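Local coordinates for protein CmeC (Campylobacter jejuni, PDB 4MT4) that probably forms the outer-membrane channel of a multidrug efflux pump, a lipid-modified trimer that lets exported compounds leave the cell, at residues F41-L46 with V160-F164; D125-K129 with T294-P298; E145-E149 with F450-T456; L166-E171 with N247-V252. One frame throughout, in Å; residues are numbered along the deposited sequence.

Interaction 1 of 4, residues F41-L46 with V160-F164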
loop_
_atom_site.group_PDB
_atom_site.type_symbol
_atom_site.label_atom_id
_atom_site.label_comp_id
_atom_site.label_asym_id
_atom_site.label_seq_id
_atom_site.Cartn_x
_atom_site.Cartn_y
_atom_site.Cartn_z
ATOM N N PHE B 41 -26.813 10.038 17.536
ATOM C CA PHE B 41 -27.531 8.855 17.080
ATOM C C PHE B 41 -28.398 8.298 18.203
ATOM O O PHE B 41 -29.197 7.385 17.987
ATOM C CB PHE B 41 -26.560 7.784 16.583
ATOM C CG PHE B 41 -25.961 8.084 15.239
ATOM C CD1 PHE B 41 -26.718 7.960 14.086
ATOM C CD2 PHE B 41 -24.637 8.477 15.127
ATOM C CE1 PHE B 41 -26.169 8.233 12.847
ATOM C CE2 PHE B 41 -24.083 8.750 13.891
ATOM C CZ PHE B 41 -24.850 8.628 12.750
ATOM N N ASP B 42 -28.226 8.860 19.397
ATOM C CA ASP B 42 -28.982 8.467 20.583
ATOM C C ASP B 42 -28.841 6.971 20.861
ATOM O O ASP B 42 -29.806 6.299 21.227
ATOM C CB ASP B 42 -30.457 8.850 20.425
ATOM C CG ASP B 42 -30.639 10.260 19.887
ATOM O OD1 ASP B 42 -29.842 11.150 20.253
ATOM O OD2 ASP B 42 -31.577 10.476 19.091
ATOM N N ASP B 43 -27.627 6.461 20.681
ATOM C CA ASP B 43 -27.332 5.048 20.887
ATOM C C ASP B 43 -26.243 4.889 21.945
ATOM O O ASP B 43 -25.080 5.210 21.703
ATOM C CB ASP B 43 -26.904 4.398 19.568
ATOM C CG ASP B 43 -26.902 2.878 19.630
ATOM O OD1 ASP B 43 -26.776 2.312 20.736
ATOM O OD2 ASP B 43 -27.020 2.246 18.558
ATOM N N GLU B 44 -26.621 4.387 23.115
ATOM C CA GLU B 44 -25.674 4.232 24.212
ATOM C C GLU B 44 -24.677 3.116 23.916
ATOM O O GLU B 44 -23.533 3.163 24.368
ATOM C CB GLU B 44 -26.407 3.955 25.527
ATOM C CG GLU B 44 -25.613 4.362 26.760
ATOM C CD GLU B 44 -25.302 5.847 26.782
ATOM O OE1 GLU B 44 -24.111 6.208 26.673
ATOM O OE2 GLU B 44 -26.249 6.653 26.908
ATOM N N ASN B 45 -25.114 2.118 23.152
ATOM C CA ASN B 45 -24.232 1.033 22.739
ATOM C C ASN B 45 -23.149 1.543 21.794
ATOM O O ASN B 45 -21.992 1.129 21.873
ATOM C CB ASN B 45 -25.028 -0.086 22.065
ATOM C CG ASN B 45 -26.247 -0.500 22.868
ATOM O OD1 ASN B 45 -26.149 -1.284 23.812
ATOM N ND2 ASN B 45 -27.408 0.024 22.490
ATOM N N LEU B 46 -23.539 2.446 20.901
ATOM C CA LEU B 46 -22.604 3.057 19.965
ATOM C C LEU B 46 -21.587 3.919 20.705
ATOM O O LEU B 46 -20.406 3.926 20.366
ATOM C CB LEU B 46 -23.352 3.894 18.924
ATOM C CG LEU B 46 -22.501 4.675 17.918
ATOM C CD1 LEU B 46 -21.592 3.740 17.133
ATOM C CD2 LEU B 46 -23.382 5.488 16.979
ATOM N N VAL B 160 -17.901 3.638 13.907
ATOM C CA VAL B 160 -19.333 3.919 13.829
ATOM C C VAL B 160 -19.980 3.197 12.652
ATOM O O VAL B 160 -21.041 2.585 12.789
ATOM C CB VAL B 160 -19.605 5.436 13.700
ATOM C CG1 VAL B 160 -21.077 5.700 13.427
ATOM C CG2 VAL B 160 -19.150 6.166 14.954
ATOM N N GLN B 161 -19.330 3.268 11.494
ATOM C CA GLN B 161 -19.860 2.659 10.281
ATOM C C GLN B 161 -19.772 1.135 10.318
ATOM O O GLN B 161 -20.560 0.448 9.669
ATOM C CB GLN B 161 -19.128 3.201 9.048
ATOM C CG GLN B 161 -19.464 4.650 8.712
ATOM C CD GLN B 161 -18.839 5.112 7.409
ATOM O OE1 GLN B 161 -17.832 4.563 6.963
ATOM N NE2 GLN B 161 -19.440 6.122 6.788
ATOM N N THR B 162 -18.817 0.609 11.078
ATOM C CA THR B 162 -18.705 -0.835 11.271
ATOM C C THR B 162 -19.813 -1.314 12.204
ATOM O O THR B 162 -20.388 -2.386 12.008
ATOM C CB THR B 162 -17.332 -1.232 11.849
ATOM O OG1 THR B 162 -16.304 -0.883 10.915
ATOM C CG2 THR B 162 -17.267 -2.728 12.126
ATOM N N TYR B 163 -20.111 -0.500 13.213
ATOM C CA TYR B 163 -21.200 -0.787 14.141
ATOM C C TYR B 163 -22.529 -0.891 13.404
ATOM O O TYR B 163 -23.290 -1.835 13.608
ATOM C CB TYR B 163 -21.284 0.295 15.222
ATOM C CG TYR B 163 -22.539 0.237 16.069
ATOM C CD1 TYR B 163 -22.632 -0.630 17.150
ATOM C CD2 TYR B 163 -23.627 1.056 15.793
ATOM C CE1 TYR B 163 -23.773 -0.685 17.930
ATOM C CE2 TYR B 163 -24.775 1.009 16.565
ATOM C CZ TYR B 163 -24.842 0.137 17.632
ATOM O OH TYR B 163 -25.978 0.085 18.406
ATOM N N PHE B 164 -22.794 0.086 12.543
ATOM C CA PHE B 164 -24.041 0.144 11.791
ATOM C C PHE B 164 -24.143 -0.983 10.767
ATOM O O PHE B 164 -25.231 -1.495 10.505
ATOM C CB PHE B 164 -24.179 1.500 11.099
ATOM C CG PHE B 164 -24.711 2.583 11.995
ATOM C CD1 PHE B 164 -25.709 2.306 12.914
ATOM C CD2 PHE B 164 -24.207 3.872 11.928
ATOM C CE1 PHE B 164 -26.203 3.295 13.744
ATOM C CE2 PHE B 164 -24.696 4.868 12.756
ATOM C CZ PHE B 164 -25.696 4.578 13.667
#

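Interaction 2 of 4, residues D125-K129 with T294-P298. With 3PK ((2S)-1-(pentanoyloxy)propan-2-yl hexanoate), chain S.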
loop_
_atom_site.group_PDB
_atom_site.type_symbol
_atom_site.label_atom_id
_atom_site.label_comp_id
_atom_site.label_asym_id
_atom_site.label_seq_id
_atom_site.Cartn_x
_atom_site.Cartn_y
_atom_site.Cartn_z
ATOM N N ASP B 125 25.232 30.043 13.177
ATOM C CA ASP B 125 24.136 29.938 12.220
ATOM C C ASP B 125 23.906 31.257 11.492
ATOM O O ASP B 125 22.850 31.873 11.627
ATOM C CB ASP B 125 22.857 29.493 12.932
ATOM C CG ASP B 125 21.814 28.952 11.977
ATOM O OD1 ASP B 125 22.195 28.401 10.923
ATOM O OD2 ASP B 125 20.610 29.074 12.284
ATOM N N LEU B 126 24.899 31.676 10.714
ATOM C CA LEU B 126 24.841 32.943 9.993
ATOM C C LEU B 126 23.709 32.999 8.970
ATOM O O LEU B 126 23.119 34.054 8.747
ATOM C CB LEU B 126 26.171 33.208 9.283
ATOM C CG LEU B 126 27.419 33.406 10.145
ATOM C CD1 LEU B 126 28.669 33.414 9.277
ATOM C CD2 LEU B 126 27.309 34.695 10.940
ATOM N N TRP B 127 23.411 31.862 8.349
ATOM C CA TRP B 127 22.481 31.836 7.224
ATOM C C TRP B 127 21.233 31.004 7.514
ATOM O O TRP B 127 20.441 30.721 6.615
ATOM C CB TRP B 127 23.192 31.305 5.977
ATOM C CG TRP B 127 24.580 31.849 5.826
ATOM C CD1 TRP B 127 25.750 31.167 5.996
ATOM C CD2 TRP B 127 24.944 33.195 5.500
ATOM N NE1 TRP B 127 26.819 32.001 5.784
ATOM C CE2 TRP B 127 26.351 33.254 5.478
ATOM C CE3 TRP B 127 24.218 34.356 5.217
ATOM C CZ2 TRP B 127 27.047 34.424 5.186
ATOM C CZ3 TRP B 127 24.910 35.519 4.927
ATOM C CH2 TRP B 127 26.311 35.543 4.914
ATOM N N GLY B 128 21.062 30.622 8.775
ATOM C CA GLY B 128 19.875 29.903 9.197
ATOM C C GLY B 128 19.801 28.473 8.704
ATOM O O GLY B 128 18.713 27.947 8.470
ATOM N N LYS B 129 20.959 27.844 8.541
ATOM C CA LYS B 129 21.015 26.436 8.171
ATOM C C LYS B 129 20.359 25.582 9.249
ATOM O O LYS B 129 19.628 24.635 8.952
ATOM C CB LYS B 129 22.463 25.988 7.957
ATOM C CG LYS B 129 22.622 24.488 7.767
ATOM C CD LYS B 129 24.085 24.079 7.761
ATOM C CE LYS B 129 24.234 22.569 7.684
ATOM N NZ LYS B 129 25.659 22.141 7.747
ATOM N N THR B 294 22.063 27.204 1.937
ATOM C CA THR B 294 23.105 27.712 2.828
ATOM C C THR B 294 24.462 27.086 2.525
ATOM O O THR B 294 25.496 27.582 2.972
ATOM C CB THR B 294 22.769 27.455 4.310
ATOM O OG1 THR B 294 22.594 26.050 4.529
ATOM C CG2 THR B 294 21.501 28.194 4.715
ATOM N N ALA B 295 24.451 25.992 1.769
ATOM C CA ALA B 295 25.675 25.289 1.403
ATOM C C ALA B 295 26.554 26.130 0.481
ATOM O O ALA B 295 27.762 25.918 0.399
ATOM C CB ALA B 295 25.342 23.960 0.747
ATOM N N PHE B 296 25.938 27.081 -0.211
ATOM C CA PHE B 296 26.664 27.996 -1.087
ATOM C C PHE B 296 27.444 29.042 -0.293
ATOM O O PHE B 296 28.447 29.576 -0.769
ATOM C CB PHE B 296 25.700 28.699 -2.048
ATOM C CG PHE B 296 25.446 27.946 -3.324
ATOM C CD1 PHE B 296 26.468 27.741 -4.234
ATOM C CD2 PHE B 296 24.182 27.464 -3.624
ATOM C CE1 PHE B 296 26.242 27.058 -5.410
ATOM C CE2 PHE B 296 23.947 26.779 -4.803
ATOM C CZ PHE B 296 24.980 26.577 -5.697
ATOM N N LEU B 297 26.978 29.326 0.919
ATOM C CA LEU B 297 27.512 30.427 1.713
ATOM C C LEU B 297 28.528 29.963 2.759
ATOM O O LEU B 297 28.487 28.814 3.198
ATOM C CB LEU B 297 26.357 31.179 2.380
ATOM C CG LEU B 297 25.422 31.874 1.389
ATOM C CD1 LEU B 297 24.399 32.723 2.112
ATOM C CD2 LEU B 297 26.222 32.720 0.410
ATOM N N PRO B 298 29.453 30.860 3.151
ATOM C CA PRO B 298 30.497 30.558 4.139
ATOM C C PRO B 298 29.953 30.068 5.479
ATOM O O PRO B 298 29.059 30.692 6.052
ATOM C CB PRO B 298 31.209 31.905 4.316
ATOM C CG PRO B 298 30.976 32.622 3.038
ATOM C CD PRO B 298 29.607 32.214 2.589
HETATM C CA1 3PK S . 24.397 34.926 14.286
HETATM O OA1 3PK S . 24.506 34.339 15.340
HETATM C CA2 3PK S . 25.559 35.724 13.872
HETATM C CA3 3PK S . 26.441 36.226 14.957
HETATM C CA4 3PK S . 27.703 36.870 14.509
HETATM C CA5 3PK S . 28.960 36.074 14.531
HETATM C CB1 3PK S . 23.616 37.798 11.730
HETATM O OB1 3PK S . 22.990 38.828 11.729
HETATM C CB2 3PK S . 24.122 37.310 13.036
HETATM C CG1 3PK S . 22.594 35.149 12.771
HETATM O OG1 3PK S . 23.179 35.432 13.968
HETATM C CG2 3PK S . 22.094 36.332 12.067
HETATM O OG2 3PK S . 22.954 36.811 11.161
HETATM C CG3 3PK S . 20.764 36.058 11.408
#

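Interaction 3 of 4, residues E145-E149 with F450-T456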
loop_
_atom_site.group_PDB
_atom_site.type_symbol
_atom_site.label_atom_id
_atom_site.label_comp_id
_atom_site.label_asym_id
_atom_site.label_seq_id
_atom_site.Cartn_x
_atom_site.Cartn_y
_atom_site.Cartn_z
ATOM N N GLU B 145 0.580 16.357 14.308
ATOM C CA GLU B 145 -0.584 16.647 15.138
ATOM C C GLU B 145 -1.862 16.576 14.310
ATOM O O GLU B 145 -2.870 16.015 14.744
ATOM C CB GLU B 145 -0.456 18.023 15.793
ATOM C CG GLU B 145 0.538 18.082 16.940
ATOM C CD GLU B 145 0.555 19.436 17.621
ATOM O OE1 GLU B 145 0.640 20.461 16.912
ATOM O OE2 GLU B 145 0.476 19.474 18.866
ATOM N N TYR B 146 -1.810 17.149 13.111
ATOM C CA TYR B 146 -2.939 17.113 12.191
ATOM C C TYR B 146 -3.174 15.699 11.676
ATOM O O TYR B 146 -4.310 15.309 11.404
ATOM C CB TYR B 146 -2.708 18.072 11.023
ATOM C CG TYR B 146 -2.693 19.532 11.419
ATOM C CD1 TYR B 146 -3.522 20.007 12.428
ATOM C CD2 TYR B 146 -1.849 20.437 10.786
ATOM C CE1 TYR B 146 -3.513 21.339 12.791
ATOM C CE2 TYR B 146 -1.833 21.770 11.143
ATOM C CZ TYR B 146 -2.667 22.216 12.147
ATOM O OH TYR B 146 -2.654 23.544 12.508
ATOM N N ASP B 147 -2.091 14.937 11.540
ATOM C CA ASP B 147 -2.183 13.536 11.142
ATOM C C ASP B 147 -2.854 12.708 12.233
ATOM O O ASP B 147 -3.549 11.737 11.944
ATOM C CB ASP B 147 -0.798 12.963 10.831
ATOM C CG ASP B 147 -0.300 13.353 9.454
ATOM O OD1 ASP B 147 -1.129 13.744 8.607
ATOM O OD2 ASP B 147 0.923 13.262 9.213
ATOM N N TYR B 148 -2.646 13.100 13.485
ATOM C CA TYR B 148 -3.281 12.421 14.609
ATOM C C TYR B 148 -4.776 12.710 14.640
ATOM O O TYR B 148 -5.586 11.823 14.905
ATOM C CB TYR B 148 -2.643 12.837 15.934
ATOM C CG TYR B 148 -3.365 12.295 17.151
ATOM C CD1 TYR B 148 -3.221 10.967 17.533
ATOM C CD2 TYR B 148 -4.188 13.112 17.918
ATOM C CE1 TYR B 148 -3.879 10.468 18.644
ATOM C CE2 TYR B 148 -4.848 12.622 19.029
ATOM C CZ TYR B 148 -4.690 11.300 19.387
ATOM O OH TYR B 148 -5.345 10.806 20.495
ATOM N N GLU B 149 -5.131 13.962 14.372
ATOM C CA GLU B 149 -6.529 14.370 14.301
ATOM C C GLU B 149 -7.233 13.660 13.153
ATOM O O GLU B 149 -8.385 13.245 13.274
ATOM C CB GLU B 149 -6.641 15.886 14.130
ATOM C CG GLU B 149 -6.086 16.694 15.294
ATOM C CD GLU B 149 -7.039 16.771 16.473
ATOM O OE1 GLU B 149 -8.044 16.028 16.487
ATOM O OE2 GLU B 149 -6.787 17.585 17.385
ATOM N N PHE B 450 -13.262 19.390 13.537
ATOM C CA PHE B 450 -11.910 19.916 13.682
ATOM C C PHE B 450 -11.830 21.375 13.249
ATOM O O PHE B 450 -12.383 21.759 12.219
ATOM C CB PHE B 450 -10.916 19.075 12.876
ATOM C CG PHE B 450 -9.534 19.664 12.809
ATOM C CD1 PHE B 450 -8.656 19.528 13.872
ATOM C CD2 PHE B 450 -9.108 20.343 11.679
ATOM C CE1 PHE B 450 -7.384 20.065 13.813
ATOM C CE2 PHE B 450 -7.838 20.884 11.613
ATOM C CZ PHE B 450 -6.974 20.743 12.682
ATOM N N GLU B 451 -11.144 22.184 14.050
ATOM C CA GLU B 451 -10.901 23.580 13.712
ATOM C C GLU B 451 -9.418 23.902 13.869
ATOM O O GLU B 451 -8.882 23.889 14.977
ATOM C CB GLU B 451 -11.755 24.505 14.584
ATOM C CG GLU B 451 -13.260 24.331 14.405
ATOM C CD GLU B 451 -13.773 24.880 13.083
ATOM O OE1 GLU B 451 -13.000 25.545 12.363
ATOM O OE2 GLU B 451 -14.960 24.647 12.767
ATOM N N GLN B 452 -8.763 24.187 12.747
ATOM C CA GLN B 452 -7.317 24.386 12.714
ATOM C C GLN B 452 -6.858 25.559 13.578
ATOM O O GLN B 452 -5.762 25.535 14.141
ATOM C CB GLN B 452 -6.854 24.593 11.268
ATOM C CG GLN B 452 -5.356 24.791 11.105
ATOM C CD GLN B 452 -4.955 25.049 9.667
ATOM O OE1 GLN B 452 -5.293 24.280 8.767
ATOM N NE2 GLN B 452 -4.237 26.143 9.440
ATOM N N SER B 453 -7.706 26.576 13.689
ATOM C CA SER B 453 -7.352 27.802 14.400
ATOM C C SER B 453 -7.186 27.600 15.908
ATOM O O SER B 453 -6.520 28.393 16.574
ATOM C CB SER B 453 -8.407 28.877 14.135
ATOM O OG SER B 453 -9.705 28.407 14.464
ATOM N N GLU B 454 -7.791 26.542 16.439
ATOM C CA GLU B 454 -7.752 26.276 17.874
ATOM C C GLU B 454 -6.383 25.785 18.342
ATOM O O GLU B 454 -5.502 25.497 17.531
ATOM C CB GLU B 454 -8.819 25.247 18.250
ATOM C CG GLU B 454 -10.248 25.693 17.984
ATOM C CD GLU B 454 -11.267 24.641 18.375
ATOM O OE1 GLU B 454 -10.858 23.581 18.895
ATOM O OE2 GLU B 454 -12.476 24.870 18.163
ATOM N N ASP B 455 -6.213 25.699 19.658
ATOM C CA ASP B 455 -4.992 25.155 20.241
ATOM C C ASP B 455 -4.971 23.642 20.048
ATOM O O ASP B 455 -5.580 22.901 20.820
ATOM C CB ASP B 455 -4.892 25.510 21.727
ATOM C CG ASP B 455 -3.501 25.285 22.295
ATOM O OD1 ASP B 455 -2.686 24.590 21.649
ATOM O OD2 ASP B 455 -3.223 25.800 23.398
ATOM N N THR B 456 -4.268 23.196 19.013
ATOM C CA THR B 456 -4.245 21.787 18.642
ATOM C C THR B 456 -3.631 20.914 19.733
ATOM O O THR B 456 -4.161 19.852 20.059
ATOM C CB THR B 456 -3.466 21.568 17.332
ATOM O OG1 THR B 456 -3.925 22.490 16.338
ATOM C CG2 THR B 456 -3.660 20.144 16.828
#

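Interaction 4 of 4, residues L166-E171 with N247-V252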
loop_
_atom_site.group_PDB
_atom_site.type_symbol
_atom_site.label_atom_id
_atom_site.label_comp_id
_atom_site.label_asym_id
_atom_site.label_seq_id
_atom_site.Cartn_x
_atom_site.Cartn_y
_atom_site.Cartn_z
ATOM N N LEU B 166 -22.823 -3.827 11.308
ATOM C CA LEU B 166 -23.058 -4.981 12.165
ATOM C C LEU B 166 -24.536 -5.094 12.532
ATOM O O LEU B 166 -25.114 -6.180 12.480
ATOM C CB LEU B 166 -22.211 -4.894 13.433
ATOM C CG LEU B 166 -22.471 -5.991 14.467
ATOM C CD1 LEU B 166 -22.169 -7.365 13.882
ATOM C CD2 LEU B 166 -21.665 -5.751 15.733
ATOM N N VAL B 167 -25.137 -3.967 12.904
ATOM C CA VAL B 167 -26.560 -3.925 13.230
ATOM C C VAL B 167 -27.388 -4.292 12.005
ATOM O O VAL B 167 -28.407 -4.973 12.108
ATOM C CB VAL B 167 -26.990 -2.535 13.745
ATOM C CG1 VAL B 167 -28.459 -2.538 14.115
ATOM C CG2 VAL B 167 -26.144 -2.125 14.939
ATOM N N ASN B 168 -26.934 -3.831 10.845
ATOM C CA ASN B 168 -27.552 -4.176 9.573
ATOM C C ASN B 168 -27.489 -5.683 9.350
ATOM O O ASN B 168 -28.436 -6.293 8.854
ATOM C CB ASN B 168 -26.855 -3.437 8.431
ATOM C CG ASN B 168 -27.647 -3.460 7.137
ATOM O OD1 ASN B 168 -27.257 -2.831 6.155
ATOM N ND2 ASN B 168 -28.768 -4.171 7.131
ATOM N N ALA B 169 -26.362 -6.274 9.729
ATOM C CA ALA B 169 -26.155 -7.707 9.575
ATOM C C ALA B 169 -27.023 -8.498 10.548
ATOM O O ALA B 169 -27.519 -9.572 10.214
ATOM C CB ALA B 169 -24.690 -8.050 9.769
ATOM N N TYR B 170 -27.205 -7.958 11.749
ATOM C CA TYR B 170 -28.073 -8.582 12.742
ATOM C C TYR B 170 -29.527 -8.578 12.277
ATOM O O TYR B 170 -30.235 -9.578 12.411
ATOM C CB TYR B 170 -27.959 -7.869 14.091
ATOM C CG TYR B 170 -26.873 -8.403 14.998
ATOM C CD1 TYR B 170 -26.945 -9.691 15.519
ATOM C CD2 TYR B 170 -25.786 -7.613 15.353
ATOM C CE1 TYR B 170 -25.955 -10.181 16.354
ATOM C CE2 TYR B 170 -24.794 -8.094 16.189
ATOM C CZ TYR B 170 -24.883 -9.378 16.686
ATOM O OH TYR B 170 -23.893 -9.854 17.517
ATOM N N GLU B 171 -29.960 -7.447 11.728
ATOM C CA GLU B 171 -31.333 -7.278 11.265
ATOM C C GLU B 171 -31.673 -8.227 10.121
ATOM O O GLU B 171 -32.740 -8.840 10.111
ATOM C CB GLU B 171 -31.571 -5.831 10.830
ATOM C CG GLU B 171 -31.688 -4.849 11.985
ATOM C CD GLU B 171 -32.984 -5.012 12.755
ATOM O OE1 GLU B 171 -34.043 -4.614 12.224
ATOM O OE2 GLU B 171 -32.944 -5.543 13.885
ATOM N N ASN B 247 -20.044 -11.218 21.981
ATOM C CA ASN B 247 -20.783 -10.566 20.905
ATOM C C ASN B 247 -20.936 -9.072 21.168
ATOM O O ASN B 247 -20.212 -8.501 21.982
ATOM C CB ASN B 247 -22.157 -11.212 20.725
ATOM C CG ASN B 247 -22.070 -12.698 20.435
ATOM O OD1 ASN B 247 -21.821 -13.108 19.302
ATOM N ND2 ASN B 247 -22.283 -13.513 21.462
ATOM N N GLN B 248 -21.883 -8.441 20.482
ATOM C CA GLN B 248 -22.073 -7.001 20.608
ATOM C C GLN B 248 -23.539 -6.623 20.787
ATOM O O GLN B 248 -24.366 -6.866 19.907
ATOM C CB GLN B 248 -21.498 -6.283 19.384
ATOM C CG GLN B 248 -21.715 -4.777 19.392
ATOM C CD GLN B 248 -20.972 -4.083 20.517
ATOM O OE1 GLN B 248 -19.836 -4.431 20.834
ATOM N NE2 GLN B 248 -21.616 -3.096 21.130
ATOM N N SER B 249 -23.854 -6.033 21.937
ATOM C CA SER B 249 -25.180 -5.478 22.177
ATOM C C SER B 249 -25.371 -4.249 21.297
ATOM O O SER B 249 -24.430 -3.487 21.083
ATOM C CB SER B 249 -25.362 -5.114 23.651
ATOM O OG SER B 249 -25.193 -6.245 24.488
ATOM N N TYR B 250 -26.582 -4.052 20.787
ATOM C CA TYR B 250 -26.821 -2.957 19.852
ATOM C C TYR B 250 -28.229 -2.373 19.950
ATOM O O TYR B 250 -29.054 -2.822 20.746
ATOM C CB TYR B 250 -26.560 -3.429 18.419
ATOM C CG TYR B 250 -27.509 -4.506 17.942
ATOM C CD1 TYR B 250 -27.268 -5.844 18.221
ATOM C CD2 TYR B 250 -28.644 -4.183 17.210
ATOM C CE1 TYR B 250 -28.135 -6.831 17.786
ATOM C CE2 TYR B 250 -29.513 -5.159 16.771
ATOM C CZ TYR B 250 -29.255 -6.481 17.061
ATOM O OH TYR B 250 -30.119 -7.460 16.625
ATOM N N GLN B 251 -28.484 -1.363 19.124
ATOM C CA GLN B 251 -29.768 -0.676 19.098
ATOM C C GLN B 251 -30.145 -0.316 17.665
ATOM O O GLN B 251 -29.323 0.214 16.918
ATOM C CB GLN B 251 -29.718 0.582 19.966
ATOM C CG GLN B 251 -30.860 1.555 19.732
ATOM C CD GLN B 251 -30.702 2.838 20.525
ATOM O OE1 GLN B 251 -30.457 2.808 21.730
ATOM N NE2 GLN B 251 -30.830 3.973 19.847
ATOM N N VAL B 252 -31.387 -0.614 17.290
ATOM C CA VAL B 252 -31.890 -0.330 15.948
ATOM C C VAL B 252 -31.878 1.166 15.641
ATOM O O VAL B 252 -32.272 1.986 16.472
ATOM C CB VAL B 252 -33.326 -0.885 15.765
ATOM C CG1 VAL B 252 -34.069 -0.154 14.648
ATOM C CG2 VAL B 252 -33.285 -2.380 15.494
#

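Interaction 1 of 4, residues F41-L46 with V160-F164
F164 meets one face of F41 with its edge, making a T-shaped pair whose ring centroids lie 4.9 Å apart with planes at 69°. F41 CG lies in the plane of the F164 ring, while F164 CE2 stands above the F41 ring, offset toward its rim. The Y163 ring carries the CB of L46 over one face, a CH-pi contact of 4.3 Å to the centroid, and has F164 CE1 in its plane at the edge. L46, with CG anti to the backbone N (chi1 176°), sends CD1 to 3.6 Å from Y163 CD2 and CD2 to 4.1 Å from F164 CZ, so that each methyl touches one ring. At the phenol end, Y163 OH donates to D43 OD2; the modelled length is very short, so its value is doubtful. Q251 N gives the same hydroxyl a second bond. The other oxygen of D43, OD1, takes N45 ND2 at 3.0 Å and, more weakly, N45 N and L46 N. D43 is thus the N-cap of helix 44-56, and the contact seats that capped helix start on the long helix 129-195, an arrangement consistent with the equatorial domain of the TolC-like outer membrane factor fold.

Interaction 2 of 4, residues D125-K129 with T294-P298
An indole N-H reaching a main-chain carbonyl on the other segment sets this contact apart: W127 NE1 donates to P298 O at 2.6 Å, with an N-H...O angle of 156°. The acceptor sits in the plane of the indole, 1° out of it, although the donor is tilted from the carbonyl plane of P298. Both faces of the indole are also occupied. L297 covers one, its CB standing 3.6 Å from the centroid of the five-membered ring in a CH-pi contact and its CD1 3.5 Å from W127 CD2; CB of the preceding L126 lies over the opposite face. Bond and sandwich together should restrict rotation of the ring. The two segments lie in the loops where strand 109-124 passes into helix 129-195 and helix 273-293 into strand 299-310, so W127 ties neighbouring crossings between the beta barrel and the helical barrel of this outer membrane factor. Beside the indole, T294 CG2 approaches W127 O to 3.3 Å, while T294 OG1, placed beside K129 CB at 3.4 Å, is bonded to V291 O. The 125-129 loop also meets the bound lipid fragment: L126 CD2 lies 3.6 Å from its CA2 atom, and D125 O 3.5 Å from its CG1.

Interaction 3 of 4, residues E145-E149 with F450-T456
Two first torsions bring Y146 and F450 together: Y146 carries CG anti to its carbonyl carbon (chi1 -67°), and F450 has CG trans to the backbone N (chi1 172°), which sends each ring toward the other segment. F450 CZ ends 3.5 Å from Y146 CE1, with Y146 CE1 near the plane of the phenylalanine at its edge. The planes stand at 82° and the centroids 5.7 Å apart, an oblique pairing. Beyond this point the phenol passes Q452, whose CG lies 3.3 Å from Y146 OH, and T456 OG1, which is 3.8 Å from Y146 CE1. These are van der Waals contacts; no hydrogen bond crosses between the segments. The chain reverses through a type I turn from E451 to E454 and enters helix 456-463, capped by D455, so this loop is laid across the side of helix 129-195 in the midsection of the helical barrel. One turn along that helix, E149 bends at chi2 and rests its CG 3.9 Å from F450 CE1. T456 CG2 settles between E145 CB, at 4.0 Å, and E149 OE2, at 4.1 Å. The polar ends of the two glutamates look to helix 456-463: E145 OE2 is bonded to S457 OG, whereas E149 OE1 comes close to E463 OE2, a proximity of like charges that could raise the proton affinity of either acid. P273 packs on both E149 and F450.

Interaction 4 of 4, residues L166-E171 with N247-V252
Q248, which lays its CB 3.7 Å from L166 CD2, bends at chi2 and turns its amide back on its own chain: NE2 donates to S249 O at 2.8 Å with an N-H...O angle of 139°. The donor lies in the plane of that carbonyl, although the acceptor is tilted from the amide plane of Q248. Only the aliphatic part of this side chain therefore faces the helix. The main overlap is an offset stack of Y170 on Y250, with centroids 4.5 Å apart and planes at 15°. Y250 CE1 stands over one face of Y170, 3.4 Å from Y170 CG and offset toward the rim, and the Y250 hydroxyl slides past the ring to lie 3.4 Å from Y170 CB. Y250 adopts chi1 65°, with CG between its backbone N and carbonyl carbon, which raises the ring from the loop onto the helix. V167 packs beside Y170 on the same side of the Y250 ring, CG1 touching Y250 CD2 at 3.5 Å. At the far end E171, bent at chi2, brings OE2 to 3.6 Å from V252 CG2. N247 also packs on R370 of a second subunit. With no hydrogen bond passing between the segments, the loop is held to helix 129-195 by aromatic stacking and apolar contact, while the Q248 amide is satisfied within the loop and Q251 NE2 by D42 O.

Interactions 1, 3 and 4 share helix 129-195, meeting it in the order 145-149, 160-164 and 166-171. Along the chain interaction 1 closes before interaction 4 opens, and interaction 4 falls within the span of interaction 3. Interactions 1 and 4 are adjacent, centres about 9 Å apart, joined by bonds from Q251 to D42 and Y163; interaction 3 lies about 25 and 33 Å from them between centres. Interaction 2, joining the start of this helix to 294-298, is centred about 33 Å from interaction 3 and 56 Å from interaction 1. One long helix thus runs from the barrel junction into a midsection where the N-terminal region, loop 247-252 and segment 450-456 pack against it.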